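Side-chain contacts in protein YchN (PDB 1JX7), which is of unknown function but belongs to the DsrE/DsrF-like family and assembles as a homohexamer, a dimer of trimers: residues 49-54 and 60-65; 11-16 and 53-58; 27-32 and 71-76; 36-41 and 105-110. One frame throughout, in Å; residues are numbered along the deposited sequence.

Contact 1. Residues 49-54 and 60-65; sequences GLRGQK and NIQQML
Gln53 NE2 lies across the side chain of Gln62, 3.5 Å from Gln62 CG, and donates to two backbone oxygens of its own loop. One is Leu50 O, 2.8 Å from Gln53 NE2. This bond is nearly straight, 166° at the hydrogen, and lies in the carbonyl plane. The other is Ala48 O. Together they fix the rotation of the Gln53 amide. Gln53 CG lies anti to the carbonyl carbon and the chain is extended beyond it (chi2 178°), which lays CB, CG and CD alongside Gln62 CB and CG. Gln53 CB and Gln62 CB are 3.7 Å apart. The amide planes are 67° apart. Gln53 OE1, which accepts a bond from Tyr13 OH, comes to 3.7 Å from Ile61 CB.

The contact folds the long loop that follows strand 36-41 back on the start of helix 61-70, within an alpha/beta fold with a parallel sheet. Asn60 holds the N-cap position of that helix. Gly52 has a positive phi, a backbone turn that suits glycine, since a CB would crowd the carbonyl O of Arg51. An alanine in place of Gln53 would probably leave Leu50 O and Ala48 O without this shared donor, Tyr13 OH without its acceptor on this loop, and a gap beside Gln62. Arg51 NH1 donates to Leu92 O. Leu50 packs on Ile87 and Gln53 on Gly84, both of the second subunit.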
loop_
_atom_site.group_PDB
_atom_site.type_symbol
_atom_site.label_atom_id
_atom_site.label_comp_id
_atom_site.label_asym_id
_atom_site.label_seq_id
_atom_site.Cartn_x
_atom_site.Cartn_y
_atom_site.Cartn_z
ATOM N N GLY A 49 -4.928 0.756 19.375
ATOM C CA GLY A 49 -5.369 0.518 20.729
ATOM C C GLY A 49 -4.907 1.558 21.739
ATOM O O GLY A 49 -5.290 1.488 22.909
ATOM N N LEU A 50 -4.096 2.522 21.314
ATOM C CA LEU A 50 -3.631 3.525 22.262
ATOM C C LEU A 50 -4.751 4.427 22.706
ATOM O O LEU A 50 -5.704 4.662 21.968
ATOM C CB LEU A 50 -2.503 4.360 21.668
ATOM C CG LEU A 50 -1.188 3.605 21.498
ATOM C CD1 LEU A 50 -0.161 4.532 20.889
ATOM C CD2 LEU A 50 -0.716 3.068 22.830
ATOM N N ARG A 51 -4.620 4.931 23.926
ATOM C CA ARG A 51 -5.633 5.812 24.496
ATOM C C ARG A 51 -5.242 7.261 24.217
ATOM O O ARG A 51 -4.084 7.547 23.895
ATOM C CB ARG A 51 -5.727 5.568 26.010
ATOM C CG ARG A 51 -7.004 6.097 26.634
ATOM C CD ARG A 51 -6.845 6.417 28.110
ATOM N NE ARG A 51 -7.447 5.409 28.974
ATOM C CZ ARG A 51 -7.094 4.131 28.983
ATOM N NH1 ARG A 51 -6.151 3.690 28.158
ATOM N NH2 ARG A 51 -7.682 3.291 29.828
ATOM N N GLY A 52 -6.207 8.172 24.321
ATOM C CA GLY A 52 -5.925 9.582 24.114
ATOM C C GLY A 52 -5.945 10.090 22.681
ATOM O O GLY A 52 -5.469 11.188 22.404
ATOM N N GLN A 53 -6.494 9.288 21.768
ATOM C CA GLN A 53 -6.569 9.686 20.375
ATOM C C GLN A 53 -7.507 10.876 20.283
ATOM O O GLN A 53 -8.645 10.827 20.758
ATOM C CB GLN A 53 -7.090 8.527 19.512
ATOM C CG GLN A 53 -6.186 7.311 19.569
ATOM C CD GLN A 53 -6.697 6.140 18.755
ATOM O OE1 GLN A 53 -6.991 6.272 17.566
ATOM N NE2 GLN A 53 -6.786 4.979 19.398
ATOM N N LYS A 54 -7.016 11.962 19.689
ATOM C CA LYS A 54 -7.837 13.148 19.558
ATOM C C LYS A 54 -7.523 13.912 18.294
ATOM O O LYS A 54 -6.827 14.926 18.317
ATOM C CB LYS A 54 -7.676 14.032 20.802
ATOM C CG LYS A 54 -6.271 14.080 21.372
ATOM C CD LYS A 54 -5.383 15.092 20.655
ATOM C CE LYS A 54 -5.914 16.534 20.803
ATOM N NZ LYS A 54 -5.057 17.566 20.132
ATOM N N ASN A 60 -12.768 9.056 14.448
ATOM C CA ASN A 60 -11.983 8.793 15.635
ATOM C C ASN A 60 -12.007 7.305 15.972
ATOM O O ASN A 60 -12.955 6.796 16.571
ATOM C CB ASN A 60 -12.520 9.599 16.806
ATOM C CG ASN A 60 -11.621 9.535 18.008
ATOM O OD1 ASN A 60 -10.699 10.332 18.152
ATOM N ND2 ASN A 60 -11.868 8.560 18.873
ATOM N N ILE A 61 -10.944 6.620 15.573
ATOM C CA ILE A 61 -10.800 5.201 15.786
ATOM C C ILE A 61 -10.958 4.797 17.241
ATOM O O ILE A 61 -11.484 3.712 17.552
ATOM C CB ILE A 61 -9.470 4.769 15.213
ATOM C CG1 ILE A 61 -9.598 4.762 13.686
ATOM C CG2 ILE A 61 -9.047 3.426 15.753
ATOM C CD1 ILE A 61 -8.299 4.929 12.960
ATOM N N GLN A 62 -10.537 5.669 18.148
ATOM C CA GLN A 62 -10.660 5.349 19.561
ATOM C C GLN A 62 -12.120 5.140 19.911
ATOM O O GLN A 62 -12.474 4.147 20.538
ATOM C CB GLN A 62 -10.093 6.482 20.394
ATOM C CG GLN A 62 -9.343 5.994 21.592
ATOM C CD GLN A 62 -9.477 6.909 22.770
ATOM O OE1 GLN A 62 -10.491 6.897 23.459
ATOM N NE2 GLN A 62 -8.458 7.725 23.008
ATOM N N GLN A 63 -12.974 6.078 19.497
ATOM C CA GLN A 63 -14.409 6.017 19.765
ATOM C C GLN A 63 -15.073 4.781 19.173
ATOM O O GLN A 63 -15.937 4.180 19.812
ATOM C CB GLN A 63 -15.121 7.259 19.224
ATOM C CG GLN A 63 -16.653 7.151 19.269
ATOM C CD GLN A 63 -17.360 8.243 18.468
ATOM O OE1 GLN A 63 -17.482 9.386 18.914
ATOM N NE2 GLN A 63 -17.822 7.892 17.275
HETATM N N MSE A 64 -14.679 4.414 17.958
HETATM C CA MSE A 64 -15.246 3.249 17.296
HETATM C C MSE A 64 -14.910 1.961 18.040
HETATM O O MSE A 64 -15.660 0.986 17.994
HETATM C CB MSE A 64 -14.769 3.184 15.834
HETATM C CG MSE A 64 -15.366 4.286 14.961
HETATM SE SE MSE A 64 -14.676 4.359 13.318
HETATM C CE MSE A 64 -13.150 4.824 13.739
ATOM N N LEU A 65 -13.783 1.959 18.744
ATOM C CA LEU A 65 -13.386 0.787 19.511
ATOM C C LEU A 65 -14.126 0.743 20.845
ATOM O O LEU A 65 -14.413 -0.325 21.366
ATOM C CB LEU A 65 -11.866 0.799 19.749
ATOM C CG LEU A 65 -11.079 0.246 18.555
ATOM C CD1 LEU A 65 -9.582 0.448 18.781
ATOM C CD2 LEU A 65 -11.405 -1.238 18.370
#

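Contact 2. Residues 11-16 and 53-58; sequences APYGSE and QKPGEG
The Tyr13 ring meets Gln53 at its edge, where Gln53 OE1 lies near the ring plane and 3.3 Å from Tyr13 CE2. Ring and amide planes are almost perpendicular, 84° apart. Pro55 approaches the ring obliquely, with Pro55 CG 4.2 Å from Tyr13 CE1, and the two side chains cross at about a right angle. The ring of Tyr59 also meets that of Tyr13, with the planes not far from parallel.

The contact joins two loops of the parallel alpha/beta fold. Residues 11-16 connect strand 3-8 to helix 17-31, and residues 53-58 belong to the loop that leads into helix 61-70.

The phenol oxygen carries the polar part. Tyr13 OH donates to Gln53 OE1 over 3.2 Å, coming in 27° out of the plane of that carbonyl. Its stronger partner is Ile61 N, at the first turn of helix 61-70, from which it accepts; the two bonds probably fix where the phenol oxygen sits. Tyr13 CG lies anti to the carbonyl carbon (chi1 -57°), which sends the ring across to Gln53. The backbone turns sharply at Tyr13, where phi is positive and Gly14 N is bonded to Pro12 O.

Gly84 of the second subunit packs on Tyr13, and Glu16, at the N-cap position of helix 17-31, bonds through OE1 to Ser43 OG of the fourth subunit. Within residues 11-16, Ser15 OG donates to Ala11 O over 2.7 Å, from outside that carbonyl plane.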
loop_
_atom_site.group_PDB
_atom_site.type_symbol
_atom_site.label_atom_id
_atom_site.label_comp_id
_atom_site.label_asym_id
_atom_site.label_seq_id
_atom_site.Cartn_x
_atom_site.Cartn_y
_atom_site.Cartn_z
ATOM N N ALA A 11 -2.858 0.444 9.498
ATOM C CA ALA A 11 -2.492 1.446 10.499
ATOM C C ALA A 11 -3.645 2.433 10.605
ATOM O O ALA A 11 -4.220 2.833 9.587
ATOM C CB ALA A 11 -1.213 2.179 10.084
ATOM N N PRO A 12 -3.998 2.832 11.830
ATOM C CA PRO A 12 -5.100 3.783 12.022
ATOM C C PRO A 12 -4.868 5.072 11.248
ATOM O O PRO A 12 -3.729 5.512 11.104
ATOM C CB PRO A 12 -5.082 4.037 13.534
ATOM C CG PRO A 12 -4.488 2.791 14.086
ATOM C CD PRO A 12 -3.405 2.438 13.119
ATOM N N TYR A 13 -5.925 5.678 10.736
ATOM C CA TYR A 13 -5.873 6.968 10.045
ATOM C C TYR A 13 -5.038 7.128 8.788
ATOM O O TYR A 13 -5.367 7.947 7.939
ATOM C CB TYR A 13 -5.357 8.015 11.005
ATOM C CG TYR A 13 -6.176 8.116 12.237
ATOM C CD1 TYR A 13 -7.446 8.680 12.206
ATOM C CD2 TYR A 13 -5.698 7.637 13.463
ATOM C CE1 TYR A 13 -8.243 8.755 13.355
ATOM C CE2 TYR A 13 -6.484 7.705 14.618
ATOM C CZ TYR A 13 -7.759 8.263 14.558
ATOM O OH TYR A 13 -8.521 8.335 15.698
ATOM N N GLY A 14 -3.981 6.364 8.687
ATOM C CA GLY A 14 -3.131 6.486 7.529
ATOM C C GLY A 14 -3.811 5.744 6.394
ATOM O O GLY A 14 -3.766 6.177 5.244
ATOM N N SER A 15 -4.413 4.647 6.752
ATOM C CA SER A 15 -5.130 3.810 5.798
ATOM C C SER A 15 -6.618 4.082 5.901
ATOM O O SER A 15 -7.057 4.986 6.612
ATOM C CB SER A 15 -4.862 2.318 6.079
ATOM O OG SER A 15 -5.408 1.887 7.330
ATOM N N GLU A 16 -7.399 3.285 5.180
ATOM C CA GLU A 16 -8.849 3.409 5.214
ATOM C C GLU A 16 -9.387 2.043 5.658
ATOM O O GLU A 16 -10.452 1.939 6.265
ATOM C CB GLU A 16 -9.365 3.746 3.813
ATOM C CG GLU A 16 -10.833 4.081 3.773
ATOM C CD GLU A 16 -11.078 5.526 3.413
ATOM O OE1 GLU A 16 -11.639 5.781 2.321
ATOM O OE2 GLU A 16 -10.704 6.402 4.220
ATOM N N GLN A 53 -6.494 9.288 21.768
ATOM C CA GLN A 53 -6.569 9.686 20.375
ATOM C C GLN A 53 -7.507 10.876 20.283
ATOM O O GLN A 53 -8.645 10.827 20.758
ATOM C CB GLN A 53 -7.090 8.527 19.512
ATOM C CG GLN A 53 -6.186 7.311 19.569
ATOM C CD GLN A 53 -6.697 6.140 18.755
ATOM O OE1 GLN A 53 -6.991 6.272 17.566
ATOM N NE2 GLN A 53 -6.786 4.979 19.398
ATOM N N LYS A 54 -7.016 11.962 19.689
ATOM C CA LYS A 54 -7.837 13.148 19.558
ATOM C C LYS A 54 -7.523 13.912 18.294
ATOM O O LYS A 54 -6.827 14.926 18.317
ATOM C CB LYS A 54 -7.676 14.032 20.802
ATOM C CG LYS A 54 -6.271 14.080 21.372
ATOM C CD LYS A 54 -5.383 15.092 20.655
ATOM C CE LYS A 54 -5.914 16.534 20.803
ATOM N NZ LYS A 54 -5.057 17.566 20.132
ATOM N N PRO A 55 -8.020 13.422 17.151
ATOM C CA PRO A 55 -7.793 14.058 15.854
ATOM C C PRO A 55 -8.795 15.190 15.692
ATOM O O PRO A 55 -9.955 15.027 16.040
ATOM C CB PRO A 55 -8.043 12.928 14.873
ATOM C CG PRO A 55 -9.173 12.192 15.533
ATOM C CD PRO A 55 -8.761 12.159 16.995
ATOM N N GLY A 56 -8.346 16.331 15.180
ATOM C CA GLY A 56 -9.256 17.445 14.999
ATOM C C GLY A 56 -10.022 17.292 13.708
ATOM O O GLY A 56 -10.977 18.017 13.426
ATOM N N GLU A 57 -9.612 16.311 12.926
ATOM C CA GLU A 57 -10.222 16.065 11.636
ATOM C C GLU A 57 -11.474 15.189 11.672
ATOM O O GLU A 57 -12.375 15.418 12.467
ATOM C CB GLU A 57 -9.179 15.459 10.700
ATOM C CG GLU A 57 -9.551 15.486 9.237
ATOM C CD GLU A 57 -8.665 14.571 8.429
ATOM O OE1 GLU A 57 -7.436 14.802 8.413
ATOM O OE2 GLU A 57 -9.200 13.622 7.822
ATOM N N GLY A 58 -11.497 14.174 10.813
ATOM C CA GLY A 58 -12.639 13.291 10.665
ATOM C C GLY A 58 -13.004 12.234 11.689
ATOM O O GLY A 58 -13.434 12.547 12.795
#

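Contact 3. Residues 27-32 and 71-76; sequences ALREQE and QNVPVK
This is a contact of one arginine with the end of a neighbouring helix. Arg29, on the last turns of helix 17-31, reaches across to Gln71 and Val73, which follow helix 61-70. Residues 71-74 form the turn between that helix and strand 75-78.

Val73 lies over one face of the Arg29 guanidinium, with Val73 CG2 3.6 Å from Arg29 CZ. The methyl sits over the centre of the flat group. Gln71 O lies at the edge of the same group and in its plane. It takes a weak hydrogen bond from Arg29 NH2, with Arg29 NH2 and Gln71 O 3.4 Å apart and 151° at the hydrogen. The stronger polar partner of Arg29 is Leu35 O, which accepts from NE.

The extended side chain of Gln71 runs antiparallel to that of Arg29. Its amide is turned 73° from the guanidinium. Arg29 bends at its second torsion (chi2 -45°), and this brings the guanidinium round toward the turn.

Asn72 has a positive phi and makes a Schellman motif at the C-terminal end of helix 61-70. The positive charge of Arg29 therefore sits by a helix C-terminus, where it is probably favourable.

On the same turns of helix 17-31, Ala27 and Leu28 pack on Ala105 of the fourth subunit. Arg29 thus ties helix 17-31 to the turn. Val73, under the guanidinium, also touches Leu68 of helix 61-70 and Leu37 of strand 36-41, and so lies between both helices and the sheet.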
loop_
_atom_site.group_PDB
_atom_site.type_symbol
_atom_site.label_atom_id
_atom_site.label_comp_id
_atom_site.label_asym_id
_atom_site.label_seq_id
_atom_site.Cartn_x
_atom_site.Cartn_y
_atom_site.Cartn_z
ATOM N N ALA A 27 -21.558 -2.103 12.460
ATOM C CA ALA A 27 -22.742 -2.348 11.656
ATOM C C ALA A 27 -23.260 -3.762 11.838
ATOM O O ALA A 27 -24.477 -3.980 11.889
ATOM C CB ALA A 27 -22.440 -2.099 10.192
ATOM N N LEU A 28 -22.357 -4.732 11.922
ATOM C CA LEU A 28 -22.776 -6.109 12.093
ATOM C C LEU A 28 -23.538 -6.261 13.397
ATOM O O LEU A 28 -24.571 -6.929 13.462
ATOM C CB LEU A 28 -21.559 -7.033 12.074
ATOM C CG LEU A 28 -20.920 -7.104 10.675
ATOM C CD1 LEU A 28 -19.585 -7.814 10.731
ATOM C CD2 LEU A 28 -21.886 -7.792 9.723
ATOM N N ARG A 29 -23.026 -5.616 14.437
ATOM C CA ARG A 29 -23.670 -5.666 15.736
ATOM C C ARG A 29 -25.041 -4.997 15.698
ATOM O O ARG A 29 -26.001 -5.537 16.246
ATOM C CB ARG A 29 -22.796 -4.998 16.795
ATOM C CG ARG A 29 -22.115 -5.980 17.727
ATOM C CD ARG A 29 -23.093 -7.055 18.190
ATOM N NE ARG A 29 -22.509 -7.964 19.175
ATOM C CZ ARG A 29 -22.247 -7.619 20.425
ATOM N NH1 ARG A 29 -22.516 -6.390 20.853
ATOM N NH2 ARG A 29 -21.711 -8.501 21.262
ATOM N N GLU A 30 -25.144 -3.833 15.054
ATOM C CA GLU A 30 -26.429 -3.140 14.982
ATOM C C GLU A 30 -27.482 -4.000 14.273
ATOM O O GLU A 30 -28.676 -3.805 14.469
ATOM C CB GLU A 30 -26.295 -1.800 14.250
ATOM C CG GLU A 30 -25.332 -0.820 14.902
ATOM C CD GLU A 30 -25.498 0.599 14.376
ATOM O OE1 GLU A 30 -25.654 0.762 13.142
ATOM O OE2 GLU A 30 -25.464 1.552 15.186
ATOM N N GLN A 31 -27.035 -4.944 13.449
ATOM C CA GLN A 31 -27.945 -5.820 12.733
ATOM C C GLN A 31 -28.373 -6.932 13.657
ATOM O O GLN A 31 -29.547 -7.327 13.672
ATOM C CB GLN A 31 -27.252 -6.439 11.519
ATOM C CG GLN A 31 -26.983 -5.463 10.408
ATOM C CD GLN A 31 -28.249 -5.007 9.736
ATOM O OE1 GLN A 31 -28.969 -5.810 9.137
ATOM N NE2 GLN A 31 -28.541 -3.718 9.832
ATOM N N GLU A 32 -27.410 -7.466 14.418
ATOM C CA GLU A 32 -27.680 -8.550 15.349
ATOM C C GLU A 32 -27.044 -8.299 16.710
ATOM O O GLU A 32 -25.921 -8.721 16.983
ATOM C CB GLU A 32 -27.205 -9.891 14.779
ATOM C CG GLU A 32 -28.124 -10.439 13.707
ATOM C CD GLU A 32 -27.883 -11.906 13.412
ATOM O OE1 GLU A 32 -27.007 -12.223 12.576
ATOM O OE2 GLU A 32 -28.568 -12.749 14.030
ATOM N N GLN A 71 -19.994 -3.037 24.205
ATOM C CA GLN A 71 -20.902 -4.131 23.883
ATOM C C GLN A 71 -20.261 -5.475 24.216
ATOM O O GLN A 71 -20.839 -6.526 23.945
ATOM C CB GLN A 71 -21.192 -4.147 22.382
ATOM C CG GLN A 71 -22.178 -3.156 21.865
ATOM C CD GLN A 71 -22.327 -3.284 20.373
ATOM O OE1 GLN A 71 -21.539 -2.747 19.606
ATOM N NE2 GLN A 71 -23.339 -4.028 19.948
ATOM N N ASN A 72 -19.050 -5.449 24.753
ATOM C CA ASN A 72 -18.345 -6.672 25.102
ATOM C C ASN A 72 -17.844 -7.448 23.894
ATOM O O ASN A 72 -17.658 -8.670 23.966
ATOM C CB ASN A 72 -19.231 -7.573 25.962
ATOM C CG ASN A 72 -19.803 -6.848 27.150
ATOM O OD1 ASN A 72 -19.058 -6.265 27.946
ATOM N ND2 ASN A 72 -21.125 -6.860 27.282
ATOM N N VAL A 73 -17.642 -6.749 22.782
ATOM C CA VAL A 73 -17.104 -7.374 21.582
ATOM C C VAL A 73 -15.612 -7.423 21.886
ATOM O O VAL A 73 -14.978 -6.378 22.075
ATOM C CB VAL A 73 -17.351 -6.520 20.328
ATOM C CG1 VAL A 73 -16.570 -7.075 19.153
ATOM C CG2 VAL A 73 -18.824 -6.504 20.005
ATOM N N PRO A 74 -15.027 -8.627 21.955
ATOM C CA PRO A 74 -13.596 -8.752 22.251
ATOM C C PRO A 74 -12.702 -8.132 21.177
ATOM O O PRO A 74 -12.911 -8.334 19.979
ATOM C CB PRO A 74 -13.386 -10.259 22.373
ATOM C CG PRO A 74 -14.768 -10.804 22.655
ATOM C CD PRO A 74 -15.642 -9.956 21.781
ATOM N N VAL A 75 -11.709 -7.382 21.628
ATOM C CA VAL A 75 -10.761 -6.731 20.735
ATOM C C VAL A 75 -9.360 -7.105 21.196
ATOM O O VAL A 75 -8.899 -6.650 22.240
ATOM C CB VAL A 75 -10.933 -5.187 20.800
ATOM C CG1 VAL A 75 -9.769 -4.489 20.107
ATOM C CG2 VAL A 75 -12.262 -4.792 20.159
ATOM N N LYS A 76 -8.686 -7.941 20.413
ATOM C CA LYS A 76 -7.341 -8.377 20.775
ATOM C C LYS A 76 -6.227 -7.802 19.909
ATOM O O LYS A 76 -6.345 -7.747 18.673
ATOM C CB LYS A 76 -7.279 -9.913 20.745
ATOM C CG LYS A 76 -8.024 -10.594 21.890
ATOM C CD LYS A 76 -7.349 -10.279 23.216
ATOM C CE LYS A 76 -7.955 -11.057 24.368
ATOM N NZ LYS A 76 -7.186 -10.853 25.644
#

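Contact 4. Residues 36-41 and 105-110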
loop_
_atom_site.group_PDB
_atom_site.type_symbol
_atom_site.label_atom_id
_atom_site.label_comp_id
_atom_site.label_asym_id
_atom_site.label_seq_id
_atom_site.Cartn_x
_atom_site.Cartn_y
_atom_site.Cartn_z
ATOM N N ASP A 36 -22.091 -12.795 17.908
ATOM C CA ASP A 36 -20.805 -13.133 18.542
ATOM C C ASP A 36 -19.717 -12.614 17.597
ATOM O O ASP A 36 -19.354 -13.271 16.614
ATOM C CB ASP A 36 -20.683 -14.658 18.708
ATOM C CG ASP A 36 -19.282 -15.104 19.145
ATOM O OD1 ASP A 36 -18.307 -14.762 18.450
ATOM O OD2 ASP A 36 -19.161 -15.811 20.175
ATOM N N LEU A 37 -19.205 -11.424 17.905
ATOM C CA LEU A 37 -18.199 -10.775 17.074
ATOM C C LEU A 37 -16.889 -10.629 17.816
ATOM O O LEU A 37 -16.862 -10.175 18.961
ATOM C CB LEU A 37 -18.716 -9.390 16.668
ATOM C CG LEU A 37 -18.040 -8.586 15.553
ATOM C CD1 LEU A 37 -18.622 -7.178 15.576
ATOM C CD2 LEU A 37 -16.534 -8.527 15.760
ATOM N N ARG A 38 -15.799 -11.012 17.152
ATOM C CA ARG A 38 -14.461 -10.930 17.727
ATOM C C ARG A 38 -13.584 -10.158 16.751
ATOM O O ARG A 38 -13.638 -10.394 15.536
ATOM C CB ARG A 38 -13.885 -12.321 17.938
ATOM C CG ARG A 38 -14.525 -13.141 19.044
ATOM C CD ARG A 38 -13.876 -14.502 19.035
ATOM N NE ARG A 38 -13.858 -15.144 20.338
ATOM C CZ ARG A 38 -14.890 -15.786 20.875
ATOM N NH1 ARG A 38 -16.033 -15.865 20.212
ATOM N NH2 ARG A 38 -14.767 -16.354 22.066
ATOM N N LEU A 39 -12.772 -9.253 17.290
ATOM C CA LEU A 39 -11.878 -8.407 16.501
ATOM C C LEU A 39 -10.422 -8.638 16.847
ATOM O O LEU A 39 -10.020 -8.486 17.994
ATOM C CB LEU A 39 -12.202 -6.930 16.760
ATOM C CG LEU A 39 -12.614 -5.986 15.623
ATOM C CD1 LEU A 39 -11.455 -5.817 14.644
ATOM C CD2 LEU A 39 -13.862 -6.533 14.929
ATOM N N PHE A 40 -9.629 -8.989 15.852
ATOM C CA PHE A 40 -8.215 -9.197 16.084
ATOM C C PHE A 40 -7.476 -8.143 15.283
ATOM O O PHE A 40 -7.877 -7.839 14.164
ATOM C CB PHE A 40 -7.804 -10.602 15.629
ATOM C CG PHE A 40 -6.450 -11.016 16.136
ATOM C CD1 PHE A 40 -5.296 -10.674 15.435
ATOM C CD2 PHE A 40 -6.331 -11.679 17.351
ATOM C CE1 PHE A 40 -4.039 -10.982 15.938
ATOM C CE2 PHE A 40 -5.080 -11.996 17.861
ATOM C CZ PHE A 40 -3.927 -11.649 17.157
ATOM N N LEU A 41 -6.420 -7.576 15.847
ATOM C CA LEU A 41 -5.646 -6.572 15.124
ATOM C C LEU A 41 -4.184 -6.988 15.069
ATOM O O LEU A 41 -3.541 -7.144 16.107
ATOM C CB LEU A 41 -5.758 -5.205 15.803
ATOM C CG LEU A 41 -7.170 -4.667 16.057
ATOM C CD1 LEU A 41 -7.086 -3.240 16.595
ATOM C CD2 LEU A 41 -7.982 -4.728 14.772
ATOM N N ALA A 105 -5.336 -18.032 15.616
ATOM C CA ALA A 105 -5.336 -19.368 15.040
ATOM C C ALA A 105 -6.043 -20.219 16.069
ATOM O O ALA A 105 -5.410 -20.946 16.825
ATOM C CB ALA A 105 -3.916 -19.855 14.850
ATOM N N GLN A 106 -7.365 -20.105 16.098
ATOM C CA GLN A 106 -8.210 -20.824 17.040
ATOM C C GLN A 106 -9.577 -20.198 16.827
ATOM O O GLN A 106 -10.563 -20.884 16.589
ATOM C CB GLN A 106 -7.729 -20.581 18.471
ATOM C CG GLN A 106 -8.546 -21.287 19.537
ATOM C CD GLN A 106 -8.177 -20.840 20.943
ATOM O OE1 GLN A 106 -7.035 -21.007 21.383
ATOM N NE2 GLN A 106 -9.142 -20.258 21.658
ATOM N N TRP A 107 -9.609 -18.868 16.922
ATOM C CA TRP A 107 -10.829 -18.117 16.669
ATOM C C TRP A 107 -11.216 -18.455 15.228
ATOM O O TRP A 107 -12.392 -18.635 14.912
ATOM C CB TRP A 107 -10.550 -16.627 16.751
ATOM C CG TRP A 107 -10.592 -16.048 18.121
ATOM C CD1 TRP A 107 -10.662 -16.721 19.302
ATOM C CD2 TRP A 107 -10.546 -14.654 18.448
ATOM N NE1 TRP A 107 -10.644 -15.836 20.350
ATOM C CE2 TRP A 107 -10.561 -14.558 19.854
ATOM C CE3 TRP A 107 -10.456 -13.481 17.694
ATOM C CZ2 TRP A 107 -10.526 -13.335 20.521
ATOM C CZ3 TRP A 107 -10.409 -12.255 18.354
ATOM C CH2 TRP A 107 -10.439 -12.199 19.757
ATOM N N THR A 108 -10.199 -18.534 14.373
ATOM C CA THR A 108 -10.359 -18.836 12.956
ATOM C C THR A 108 -10.959 -20.215 12.742
ATOM O O THR A 108 -11.872 -20.395 11.943
ATOM C CB THR A 108 -9.000 -18.804 12.228
ATOM O OG1 THR A 108 -8.443 -17.490 12.292
ATOM C CG2 THR A 108 -9.175 -19.195 10.790
ATOM N N LEU A 109 -10.419 -21.196 13.463
ATOM C CA LEU A 109 -10.878 -22.576 13.360
ATOM C C LEU A 109 -12.303 -22.784 13.883
ATOM O O LEU A 109 -13.029 -23.647 13.389
ATOM C CB LEU A 109 -9.905 -23.498 14.099
ATOM C CG LEU A 109 -8.660 -23.928 13.309
ATOM C CD1 LEU A 109 -7.704 -24.680 14.228
ATOM C CD2 LEU A 109 -9.065 -24.803 12.135
ATOM N N SER A 110 -12.704 -21.989 14.868
ATOM C CA SER A 110 -14.029 -22.130 15.457
ATOM C C SER A 110 -14.987 -21.007 15.067
ATOM O O SER A 110 -15.849 -20.621 15.853
ATOM C CB SER A 110 -13.915 -22.186 16.988
ATOM O OG SER A 110 -13.389 -20.971 17.513
#
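Arg38 lays its aliphatic chain across one face of the Trp107 indole, and this is the tight part of the contact. The tryptophan belongs to helix 101-107, which packs against strand 36-41 of the parallel sheet in this alpha/beta fold. Arg38 CD makes a CH-pi contact, 3.5 Å from the centroid of the five-membered ring of Trp107. Arg38 CB comes to 3.5 Å from Trp107 CZ3. Arg38 CG is anti to the carbonyl carbon (chi1 -70°) and the chain is extended to NE, which carries CD over the ring.

Farther along, Arg38 CZ makes a cation-pi contact, 4.6 Å from the same centroid. The guanidinium and indole planes are 70° apart. Phe40, a buried residue, adds apolar packing at Trp107 CZ3, 4.1 Å from Phe40 CB.

The other side is looser. Arg38 is partly exposed, and Arg38 NH1 forms a salt bridge with Asp36 OD1 at 3.1 Å, though its hydrogen bonds to the carboxylate are weak. The amino group of Lys3 is also close to Arg38 NH1, and Asp36 probably offsets the two like charges. A serine in place of Trp107 would probably open a gap against Phe40 and leave the Arg38 chain without the ring that supports it. At the exposed end, Ser110 OG donates to Gln106 O over 3.0 Å, and Ser110 N reaches that oxygen from the opposite face of its plane.

Contacts 1 and 2 form one cluster, with centres 9 Å apart. They share Gln53 and Lys54 and are joined by Tyr13 OH, 3.0 Å from Ile61 N. Both touch the second subunit. Contacts 3 and 4 have centres 12 Å apart and meet in the sheet, where Lys76 N lies 2.8 Å from Leu39 O. Contact 1 reaches contact 3 through Leu65 CD2, 4.0 Å from Val75 CG1. Contact 4 is on the opposite side of the chain's centre from contacts 1 and 2, about 22 and 25 Å away between centres. No active site is established.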